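Tubulin binding cofactor C (PDB 5AJ8) probably acts as a chaperone in tubulin folding, this C-terminal domain being a parallel beta-helix as in other cofactor C proteins. Local coordinates at residues D36-C41 with E160-T165; L65-K68 with N72-M75; P83-E86 with R92-P95; S105-E108 with T112-T115. The protein carries 1 engineered substitution. All blocks are in the same frame, centred on the assembly; numbering follows the deposited sequence.

Contact 1: residues D36-C41 with E160-T165; sequences DCAIYC and EERAST
Tyr40 reaches from strand 38-41 to the loop that holds Arg162 and Ser164, and its phenol oxygen joins the two segments. From CB the ring leaves the strand with CG anti to the carbonyl carbon (chi1 -63°), which sends it toward the loop. Partway along, Tyr40 CE1 passes the serine, 3.3 Å from Ser164 OG and a little farther from its CB. At the tip, Tyr40 OH and Ser164 OG are hydrogen-bonded at 2.7 Å, and either hydroxyl could be the donor. Arg162 NH1 gives a nearly straight second bond to Tyr40 OH, 3.0 Å long, with the oxygen close to the guanidinium plane. Arg162 can do this because its chain is fully extended from CG to NE, crossing the tyrosine at about a right angle with the two planes 35° apart. A water in the plane of the ring joins them: it lies 2.6 Å from Tyr40 OH and accepts a bond from Arg162 NH2 at 3.0 Å. Serine, arginine and water thus hold the phenol oxygen of a buried tyrosine, and Thr166 OG1 adds a weak bond. Ala38 CB lies 4.1 Å from Arg162 NH2. Tyr40 also meets the rings of Tyr59 and Trp99, and Tyr59 OH binds Arg162 O, so the loop after strand 153-155 packs over strands 38-41 and 56-62, in one parallel sheet of the beta-helix.

Contact 2: residues L65-K68 with N72-M75; sequences LRLK and NLDM. Engineered in segment 72-75: Met75 (natural residue Leu).
Leu67 and Met75 meet tip to tip between two strands whose N-to-C directions are 174° apart. The axes of strands 65-68 and 73-75 approach only to 11.6 Å, so no backbone hydrogen bond links them and the contact is made wholly by side chains. All of it is apolar. Among the leucines, Leu67 CD2 touches Leu73 CD1 at 3.7 Å, the two branches crossing at a slant. The same methyl of Leu67 also serves the second kind of pairing, hydrocarbon against selenium: Leu67 CD2 lies 3.7 Å from Met75 SE. Residue 75 is an engineered selenomethionine in place of the natural leucine. Its chain bends at both chi2 (-55°) and chi3 (-58°), folding the terminal methyl back so that Met75 CE comes within 4.0 Å of Leu65 CD2. One methyl, Leu67 CD2, therefore touches both Leu73 and Met75 on the facing strand; all are buried. Apolar side chains meeting from two sheets in this way fill the inside of a parallel beta-helix, where successive strands of one coil belong to different sheets. Leu50 of strand 47-51 adjoins both Leu65 and Leu67, Val58 and Val60 of strand 56-62 adjoin Met75, and Met91 of strand 91-95 touches Leu67, Leu73 and Met75.

Contact 3: residues P83-E86 with R92-P95; sequences PIIE and RFGP
Pro83 and Phe93 are the nearest backbone positions across this contact, their CA atoms 9.9 Å apart, and the chain runs in roughly opposite directions through the two segments without any hydrogen bond between them. The space is bridged mainly by one aromatic side chain. Phe93 carries CG anti to the carbonyl carbon (chi1 -72°), and its ring stretches across to the other segment. Phe93 CE2 lies 4.2 Å from Pro83 CB, while the far corner of the ring, Phe93 CZ, is met by Ile85 CG2 at 4.4 Å. The isoleucine methyl comes up to the ring's edge, near its plane. Strand 84-86 and strand 91-95 belong to two different parallel sheets, as expected in the beta-helix of the cofactor C family, where one coil of the chain turns from one face to the next and core side chains from both faces meet inside. Trp153, on strand 153-155, touches both Ile85 and Phe93 and so continues the apolar packing toward the next coil. Outside the core, Glu86 forms a salt bridge with Arg66, and Arg92 forms one with Asp74; each ties its strand to the neighbouring strand of the same sheet. In the interior, Pro83 packs on Leu65 and Ile85 on Leu67, both of strand 64-68.

Contact 4: residues S105-E108 with T112-T115; sequences SCTE and TYAT
Thr112 lays its methyl against a backbone oxygen and a side-chain carbon of the facing loop segment, where Thr112 CG2 is 3.6 Å from Ser105 O and 3.7 Å from Cys106 CB. The methyl is anti to the threonine's own carbonyl carbon, with OG1 between the backbone N and that carbon (chi1 64°), a setting that turns CG2 to the other segment. A second, looser touch joins Thr107 CG2 to Tyr113 CE2 at 4.4 Å, the methyl arriving at the edge of the ring. The closest backbone approach is that of Cys106 and Thr112, whose CA atoms are 4.8 Å apart, yet no direct hydrogen bond links the segments. Instead a water lies between them: it is 2.7 Å from Ser105 O, to which it can donate, though other acceptors compete for its protons, and it accepts from Tyr113 N at 3.0 Å.

In the next shell, Ser105 OG bonds to both Gly101 O and Phe168 N, fixing the start of the first segment, while Thr107 OG1 bonds to Lys111 N and bridges the turn that joins the segments. Thr115, at the N-cap of helix 116-122, caps a backbone N with its side chain and bonds to Glu118 OE1. This surface loop, which follows strand 91-95, is thus packed against helix 116-122, where Trp119 meets Tyr113 edge-to-face and also touches Thr107, with His25, just after strand 21-23, bonded to Glu108 N.

In the fold
From the N terminus, the chain first opens contact 1 at 36-41, whose loop closes only at 160-165, so the other three contacts are nested inside it. Contact 2 closes a short loop, contact 3 another in series with it, and contact 4 a third; none of these cross. Contacts 2 and 3 are neighbours, their centres about 5 Å apart, and each spans the two parallel sheets, whose strands pair between them: 64-68 with 84-86, and 73-79 with 91-95. Contact 1 ties the late loop to the second of these sheets. Contact 4 stands apart, its centre about 25 Å from those of contacts 2 and 3, in the loop before helix 116-122, across the chain's centre.

Contact 1: residues D36-C41 with E160-T165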
loop_
_atom_site.group_PDB
_atom_site.type_symbol
_atom_site.label_atom_id
_atom_site.label_comp_id
_atom_site.label_asym_id
_atom_site.label_seq_id
_atom_site.Cartn_x
_atom_site.Cartn_y
_atom_site.Cartn_z
ATOM N N ASP A 36 9.312 -7.984 -8.165
ATOM C CA ASP A 36 9.983 -8.995 -7.345
ATOM C C ASP A 36 10.543 -8.374 -6.065
ATOM O O ASP A 36 11.728 -8.497 -5.759
ATOM C CB ASP A 36 11.144 -9.641 -8.125
ATOM C CG ASP A 36 10.726 -10.168 -9.504
ATOM O OD1 ASP A 36 9.542 -10.500 -9.731
ATOM O OD2 ASP A 36 11.608 -10.264 -10.380
ATOM N N CYS A 37 9.710 -7.677 -5.325
ATOM C CA CYS A 37 10.175 -7.090 -4.072
ATOM C C CYS A 37 9.026 -6.806 -3.120
ATOM O O CYS A 37 7.867 -6.976 -3.474
ATOM C CB CYS A 37 10.986 -5.820 -4.329
ATOM S SG CYS A 37 10.086 -4.463 -5.083
ATOM N N ALA A 38 9.394 -6.424 -1.899
ATOM C CA ALA A 38 8.462 -5.975 -0.905
ATOM C C ALA A 38 8.606 -4.476 -0.814
ATOM O O ALA A 38 9.729 -3.948 -0.821
ATOM C CB ALA A 38 8.761 -6.623 0.441
ATOM N N ILE A 39 7.481 -3.786 -0.711
ATOM C CA ILE A 39 7.469 -2.327 -0.651
ATOM C C ILE A 39 6.767 -1.904 0.637
ATOM O O ILE A 39 5.595 -2.167 0.813
ATOM C CB ILE A 39 6.756 -1.737 -1.887
ATOM C CG1 ILE A 39 7.436 -2.213 -3.170
ATOM C CG2 ILE A 39 6.744 -0.216 -1.834
ATOM C CD1 ILE A 39 6.737 -1.729 -4.430
ATOM N N TYR A 40 7.504 -1.263 1.534
ATOM C CA TYR A 40 6.997 -0.856 2.844
ATOM C C TYR A 40 6.849 0.659 2.875
ATOM O O TYR A 40 7.861 1.368 2.815
ATOM C CB TYR A 40 7.984 -1.305 3.912
ATOM C CG TYR A 40 8.138 -2.795 3.990
ATOM C CD1 TYR A 40 7.176 -3.565 4.608
ATOM C CD2 TYR A 40 9.251 -3.432 3.454
ATOM C CE1 TYR A 40 7.309 -4.922 4.680
ATOM C CE2 TYR A 40 9.399 -4.788 3.540
ATOM C CZ TYR A 40 8.423 -5.530 4.140
ATOM O OH TYR A 40 8.564 -6.877 4.240
ATOM N N CYS A 41 5.605 1.148 2.927
ATOM C CA CYS A 41 5.321 2.576 2.987
ATOM C C CYS A 41 4.806 3.033 4.360
ATOM O O CYS A 41 3.814 2.512 4.881
ATOM C CB CYS A 41 4.288 3.004 1.947
ATOM S SG CYS A 41 4.524 2.352 0.273
ATOM N N GLU A 160 -2.968 -16.745 4.206
ATOM C CA GLU A 160 -2.146 -16.234 3.126
ATOM C C GLU A 160 -1.604 -14.853 3.483
ATOM O O GLU A 160 -0.866 -14.283 2.708
ATOM C CB GLU A 160 -2.963 -16.142 1.829
ATOM C CG GLU A 160 -3.676 -17.429 1.436
ATOM C CD GLU A 160 -4.576 -17.259 0.212
ATOM O OE1 GLU A 160 -5.407 -16.317 0.168
ATOM O OE2 GLU A 160 -4.459 -18.090 -0.703
ATOM N N GLU A 161 -1.962 -14.305 4.633
ATOM C CA GLU A 161 -1.435 -12.985 5.000
ATOM C C GLU A 161 0.063 -13.109 5.270
ATOM O O GLU A 161 0.495 -14.048 5.879
ATOM C CB GLU A 161 -2.193 -12.368 6.194
ATOM C CG GLU A 161 -3.554 -11.792 5.794
ATOM C CD GLU A 161 -4.443 -11.379 6.987
ATOM O OE1 GLU A 161 -4.001 -11.385 8.156
ATOM O OE2 GLU A 161 -5.612 -11.042 6.751
ATOM N N ARG A 162 0.844 -12.175 4.758
ATOM C CA ARG A 162 2.281 -12.143 5.043
ATOM C C ARG A 162 2.530 -11.086 6.124
ATOM O O ARG A 162 2.543 -9.897 5.846
ATOM C CB ARG A 162 3.048 -11.830 3.777
ATOM C CG ARG A 162 4.558 -11.725 3.892
ATOM C CD ARG A 162 5.043 -11.227 2.529
ATOM N NE ARG A 162 6.490 -11.137 2.390
ATOM C CZ ARG A 162 7.235 -10.085 2.715
ATOM N NH1 ARG A 162 6.695 -8.989 3.284
ATOM N NH2 ARG A 162 8.551 -10.156 2.495
ATOM N N ALA A 163 2.700 -11.558 7.351
ATOM C CA ALA A 163 2.853 -10.694 8.522
ATOM C C ALA A 163 4.325 -10.312 8.686
ATOM O O ALA A 163 5.080 -11.014 9.326
ATOM C CB ALA A 163 2.326 -11.416 9.762
ATOM N N SER A 164 4.740 -9.217 8.063
ATOM C CA SER A 164 6.157 -8.853 7.995
ATOM C C SER A 164 6.621 -8.165 9.301
ATOM O O SER A 164 5.979 -7.199 9.776
ATOM C CB SER A 164 6.421 -7.946 6.792
ATOM O OG SER A 164 7.756 -7.468 6.756
ATOM N N THR A 165 7.749 -8.653 9.832
ATOM C CA THR A 165 8.387 -8.040 10.991
ATOM C C THR A 165 9.466 -7.059 10.578
ATOM O O THR A 165 10.134 -6.504 11.421
ATOM C CB THR A 165 8.993 -9.094 11.928
ATOM O OG1 THR A 165 9.948 -9.881 11.213
ATOM C CG2 THR A 165 7.886 -10.020 12.506
HETATM O O HOH W 1 10.625 -8.170 3.337
#

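Contact 2: residues L65-K68 with N72-M75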
loop_
_atom_site.group_PDB
_atom_site.type_symbol
_atom_site.label_atom_id
_atom_site.label_comp_id
_atom_site.label_asym_id
_atom_site.label_seq_id
_atom_site.Cartn_x
_atom_site.Cartn_y
_atom_site.Cartn_z
ATOM N N LEU A 65 -5.860 5.302 -3.302
ATOM C CA LEU A 65 -4.969 4.304 -3.858
ATOM C C LEU A 65 -5.420 3.966 -5.272
ATOM O O LEU A 65 -6.573 3.623 -5.487
ATOM C CB LEU A 65 -4.934 3.032 -3.012
ATOM C CG LEU A 65 -4.040 1.879 -3.495
ATOM C CD1 LEU A 65 -2.602 2.309 -3.680
ATOM C CD2 LEU A 65 -4.090 0.690 -2.542
ATOM N N ARG A 66 -4.523 4.114 -6.235
ATOM C CA ARG A 66 -4.829 3.714 -7.606
ATOM C C ARG A 66 -3.715 2.861 -8.207
ATOM O O ARG A 66 -2.537 3.183 -8.103
ATOM C CB ARG A 66 -5.116 4.930 -8.483
ATOM C CG ARG A 66 -5.467 4.547 -9.920
ATOM C CD ARG A 66 -6.439 5.523 -10.561
ATOM N NE ARG A 66 -6.838 5.139 -11.925
ATOM C CZ ARG A 66 -7.841 5.710 -12.594
ATOM N NH1 ARG A 66 -8.584 6.670 -12.034
ATOM N NH2 ARG A 66 -8.106 5.343 -13.830
ATOM N N LEU A 67 -4.104 1.782 -8.852
ATOM C CA LEU A 67 -3.148 0.889 -9.510
ATOM C C LEU A 67 -3.493 0.706 -10.995
ATOM O O LEU A 67 -4.651 0.509 -11.354
ATOM C CB LEU A 67 -3.090 -0.461 -8.811
ATOM C CG LEU A 67 -2.563 -0.431 -7.371
ATOM C CD1 LEU A 67 -3.710 -0.577 -6.399
ATOM C CD2 LEU A 67 -1.573 -1.551 -7.146
ATOM N N LYS A 68 -2.475 0.767 -11.844
ATOM C CA LYS A 68 -2.669 0.635 -13.283
ATOM C C LYS A 68 -1.611 -0.300 -13.864
ATOM O O LYS A 68 -0.434 -0.131 -13.616
ATOM C CB LYS A 68 -2.588 1.986 -13.986
ATOM C CG LYS A 68 -2.746 1.877 -15.491
ATOM C CD LYS A 68 -2.936 3.222 -16.163
ATOM C CE LYS A 68 -3.215 3.029 -17.645
ATOM N NZ LYS A 68 -3.269 4.343 -18.342
ATOM N N ASN A 72 -0.170 -9.640 -10.146
ATOM C CA ASN A 72 0.375 -10.417 -9.017
ATOM C C ASN A 72 0.968 -9.537 -7.912
ATOM O O ASN A 72 2.108 -9.720 -7.493
ATOM C CB ASN A 72 1.417 -11.453 -9.486
ATOM C CG ASN A 72 0.801 -12.574 -10.301
ATOM O OD1 ASN A 72 0.351 -13.581 -9.770
ATOM N ND2 ASN A 72 0.812 -12.415 -11.586
ATOM N N LEU A 73 0.188 -8.555 -7.473
ATOM C CA LEU A 73 0.528 -7.707 -6.318
ATOM C C LEU A 73 -0.301 -8.160 -5.127
ATOM O O LEU A 73 -1.509 -8.366 -5.255
ATOM C CB LEU A 73 0.222 -6.239 -6.596
ATOM C CG LEU A 73 1.010 -5.432 -7.634
ATOM C CD1 LEU A 73 1.162 -3.968 -7.310
ATOM C CD2 LEU A 73 2.363 -6.042 -7.916
ATOM N N ASP A 74 0.358 -8.389 -3.987
ATOM C CA ASP A 74 -0.368 -8.574 -2.729
ATOM C C ASP A 74 -0.357 -7.212 -2.051
ATOM O O ASP A 74 0.720 -6.690 -1.720
ATOM C CB ASP A 74 0.245 -9.653 -1.840
ATOM C CG ASP A 74 0.021 -11.076 -2.372
ATOM O OD1 ASP A 74 -0.811 -11.278 -3.283
ATOM O OD2 ASP A 74 0.736 -11.998 -1.889
HETATM N N MSE A 75 -1.536 -6.612 -1.901
HETATM C CA MSE A 75 -1.677 -5.220 -1.416
HETATM C C MSE A 75 -2.212 -5.217 -0.002
HETATM O O MSE A 75 -3.372 -5.592 0.221
HETATM C CB MSE A 75 -2.672 -4.458 -2.320
HETATM C CG MSE A 75 -2.333 -4.286 -3.794
HETATM SE SE MSE A 75 -0.592 -3.440 -4.067
HETATM C CE MSE A 75 -1.047 -1.810 -3.048
#

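Contact 3: residues P83-E86 with R92-P95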
loop_
_atom_site.group_PDB
_atom_site.type_symbol
_atom_site.label_atom_id
_atom_site.label_comp_id
_atom_site.label_asym_id
_atom_site.label_seq_id
_atom_site.Cartn_x
_atom_site.Cartn_y
_atom_site.Cartn_z
ATOM N N PRO A 83 -9.903 1.557 -3.010
ATOM C CA PRO A 83 -8.856 1.448 -4.035
ATOM C C PRO A 83 -9.430 1.235 -5.426
ATOM O O PRO A 83 -10.458 0.550 -5.571
ATOM C CB PRO A 83 -8.053 0.223 -3.578
ATOM C CG PRO A 83 -8.256 0.176 -2.091
ATOM C CD PRO A 83 -9.666 0.640 -1.883
ATOM N N ILE A 84 -8.818 1.865 -6.426
ATOM C CA ILE A 84 -9.222 1.730 -7.829
ATOM C C ILE A 84 -8.143 0.937 -8.566
ATOM O O ILE A 84 -6.957 1.256 -8.457
ATOM C CB ILE A 84 -9.401 3.114 -8.512
ATOM C CG1 ILE A 84 -10.526 3.910 -7.835
ATOM C CG2 ILE A 84 -9.728 2.949 -9.984
ATOM C CD1 ILE A 84 -10.706 5.334 -8.335
ATOM N N ILE A 85 -8.546 -0.062 -9.344
ATOM C CA ILE A 85 -7.608 -0.722 -10.248
ATOM C C ILE A 85 -8.039 -0.580 -11.698
ATOM O O ILE A 85 -9.211 -0.336 -11.995
ATOM C CB ILE A 85 -7.394 -2.205 -9.901
ATOM C CG1 ILE A 85 -8.688 -3.011 -9.988
ATOM C CG2 ILE A 85 -6.801 -2.332 -8.515
ATOM C CD1 ILE A 85 -8.474 -4.508 -9.839
ATOM N N GLU A 86 -7.062 -0.712 -12.586
ATOM C CA GLU A 86 -7.252 -0.541 -14.013
ATOM C C GLU A 86 -6.207 -1.354 -14.772
ATOM O O GLU A 86 -5.009 -1.160 -14.566
ATOM C CB GLU A 86 -7.104 0.928 -14.395
ATOM C CG GLU A 86 -7.396 1.201 -15.854
ATOM C CD GLU A 86 -7.120 2.632 -16.287
ATOM O OE1 GLU A 86 -6.671 3.462 -15.454
ATOM O OE2 GLU A 86 -7.370 2.921 -17.486
ATOM N N ARG A 92 -4.409 -9.302 -4.903
ATOM C CA ARG A 92 -4.979 -9.793 -3.652
ATOM C C ARG A 92 -4.814 -8.731 -2.560
ATOM O O ARG A 92 -3.718 -8.163 -2.397
ATOM C CB ARG A 92 -4.287 -11.088 -3.218
ATOM C CG ARG A 92 -4.276 -12.151 -4.312
ATOM C CD ARG A 92 -3.895 -13.523 -3.771
ATOM N NE ARG A 92 -2.573 -13.487 -3.153
ATOM C CZ ARG A 92 -2.024 -14.503 -2.508
ATOM N NH1 ARG A 92 -2.685 -15.635 -2.363
ATOM N NH2 ARG A 92 -0.789 -14.398 -2.007
ATOM N N PHE A 93 -5.876 -8.495 -1.815
ATOM C CA PHE A 93 -5.925 -7.416 -0.816
ATOM C C PHE A 93 -6.053 -7.884 0.613
ATOM O O PHE A 93 -6.852 -8.747 0.945
ATOM C CB PHE A 93 -7.063 -6.444 -1.125
ATOM C CG PHE A 93 -6.796 -5.585 -2.322
ATOM C CD1 PHE A 93 -6.965 -6.082 -3.585
ATOM C CD2 PHE A 93 -6.364 -4.278 -2.164
ATOM C CE1 PHE A 93 -6.716 -5.295 -4.689
ATOM C CE2 PHE A 93 -6.087 -3.486 -3.250
ATOM C CZ PHE A 93 -6.260 -3.994 -4.522
ATOM N N GLY A 94 -5.255 -7.259 1.455
ATOM C CA GLY A 94 -5.225 -7.520 2.878
ATOM C C GLY A 94 -5.103 -6.203 3.628
ATOM O O GLY A 94 -5.027 -5.123 3.014
ATOM N N PRO A 95 -5.108 -6.282 4.961
ATOM C CA PRO A 95 -4.973 -5.121 5.828
ATOM C C PRO A 95 -3.519 -4.724 6.148
ATOM O O PRO A 95 -2.620 -5.585 6.280
ATOM C CB PRO A 95 -5.662 -5.595 7.097
ATOM C CG PRO A 95 -5.263 -7.041 7.184
ATOM C CD PRO A 95 -5.325 -7.520 5.741
#

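Contact 4: residues S105-E108 with T112-T115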
loop_
_atom_site.group_PDB
_atom_site.type_symbol
_atom_site.label_atom_id
_atom_site.label_comp_id
_atom_site.label_asym_id
_atom_site.label_seq_id
_atom_site.Cartn_x
_atom_site.Cartn_y
_atom_site.Cartn_z
ATOM N N SER A 105 9.121 0.597 14.131
ATOM C CA SER A 105 9.731 1.583 13.261
ATOM C C SER A 105 9.436 2.962 13.812
ATOM O O SER A 105 8.649 3.114 14.741
ATOM C CB SER A 105 9.171 1.455 11.838
ATOM O OG SER A 105 9.325 0.131 11.333
ATOM N N CYS A 106 10.055 3.977 13.223
ATOM C CA CYS A 106 9.800 5.354 13.624
ATOM C C CYS A 106 9.674 6.299 12.441
ATOM O O CYS A 106 10.083 5.973 11.342
ATOM C CB CYS A 106 10.898 5.826 14.566
ATOM S SG CYS A 106 12.528 6.017 13.824
ATOM N N THR A 107 9.093 7.482 12.681
ATOM C CA THR A 107 9.006 8.504 11.653
ATOM C C THR A 107 10.395 9.089 11.447
ATOM O O THR A 107 11.353 8.699 12.111
ATOM C CB THR A 107 8.015 9.635 12.000
ATOM O OG1 THR A 107 8.477 10.350 13.144
ATOM C CG2 THR A 107 6.624 9.090 12.268
ATOM N N GLU A 108 10.495 10.043 10.540
ATOM C CA GLU A 108 11.739 10.742 10.294
ATOM C C GLU A 108 12.221 11.460 11.569
ATOM O O GLU A 108 13.408 11.478 11.841
ATOM C CB GLU A 108 11.560 11.741 9.148
ATOM C CG GLU A 108 12.841 12.009 8.371
ATOM C CD GLU A 108 12.731 13.219 7.450
ATOM O OE1 GLU A 108 11.685 13.374 6.768
ATOM O OE2 GLU A 108 13.699 14.012 7.413
ATOM N N THR A 112 7.244 7.268 17.427
ATOM C CA THR A 112 6.814 5.887 17.330
ATOM C C THR A 112 5.385 5.843 17.855
ATOM O O THR A 112 5.023 6.674 18.687
ATOM C CB THR A 112 7.712 4.949 18.172
ATOM O OG1 THR A 112 7.598 5.280 19.559
ATOM C CG2 THR A 112 9.179 5.056 17.752
ATOM N N TYR A 113 4.581 4.902 17.361
ATOM C CA TYR A 113 3.215 4.716 17.840
ATOM C C TYR A 113 2.972 3.222 18.065
ATOM O O TYR A 113 3.602 2.370 17.425
ATOM C CB TYR A 113 2.198 5.338 16.867
ATOM C CG TYR A 113 2.443 6.811 16.576
ATOM C CD1 TYR A 113 2.015 7.802 17.442
ATOM C CD2 TYR A 113 3.120 7.193 15.450
ATOM C CE1 TYR A 113 2.270 9.145 17.186
ATOM C CE2 TYR A 113 3.388 8.506 15.179
ATOM C CZ TYR A 113 2.960 9.483 16.037
ATOM O OH TYR A 113 3.249 10.794 15.739
ATOM N N ALA A 114 2.075 2.906 18.990
ATOM C CA ALA A 114 1.909 1.542 19.469
ATOM C C ALA A 114 0.928 0.725 18.642
ATOM O O ALA A 114 0.901 -0.491 18.754
ATOM C CB ALA A 114 1.452 1.573 20.922
ATOM N N THR A 115 0.115 1.384 17.821
ATOM C CA THR A 115 -0.866 0.683 16.969
ATOM C C THR A 115 -0.897 1.263 15.547
ATOM O O THR A 115 -0.401 2.378 15.285
ATOM C CB THR A 115 -2.295 0.762 17.540
ATOM O OG1 THR A 115 -2.777 2.110 17.427
ATOM C CG2 THR A 115 -2.319 0.331 19.004
HETATM O O HOH W 2 6.305 2.764 16.112
#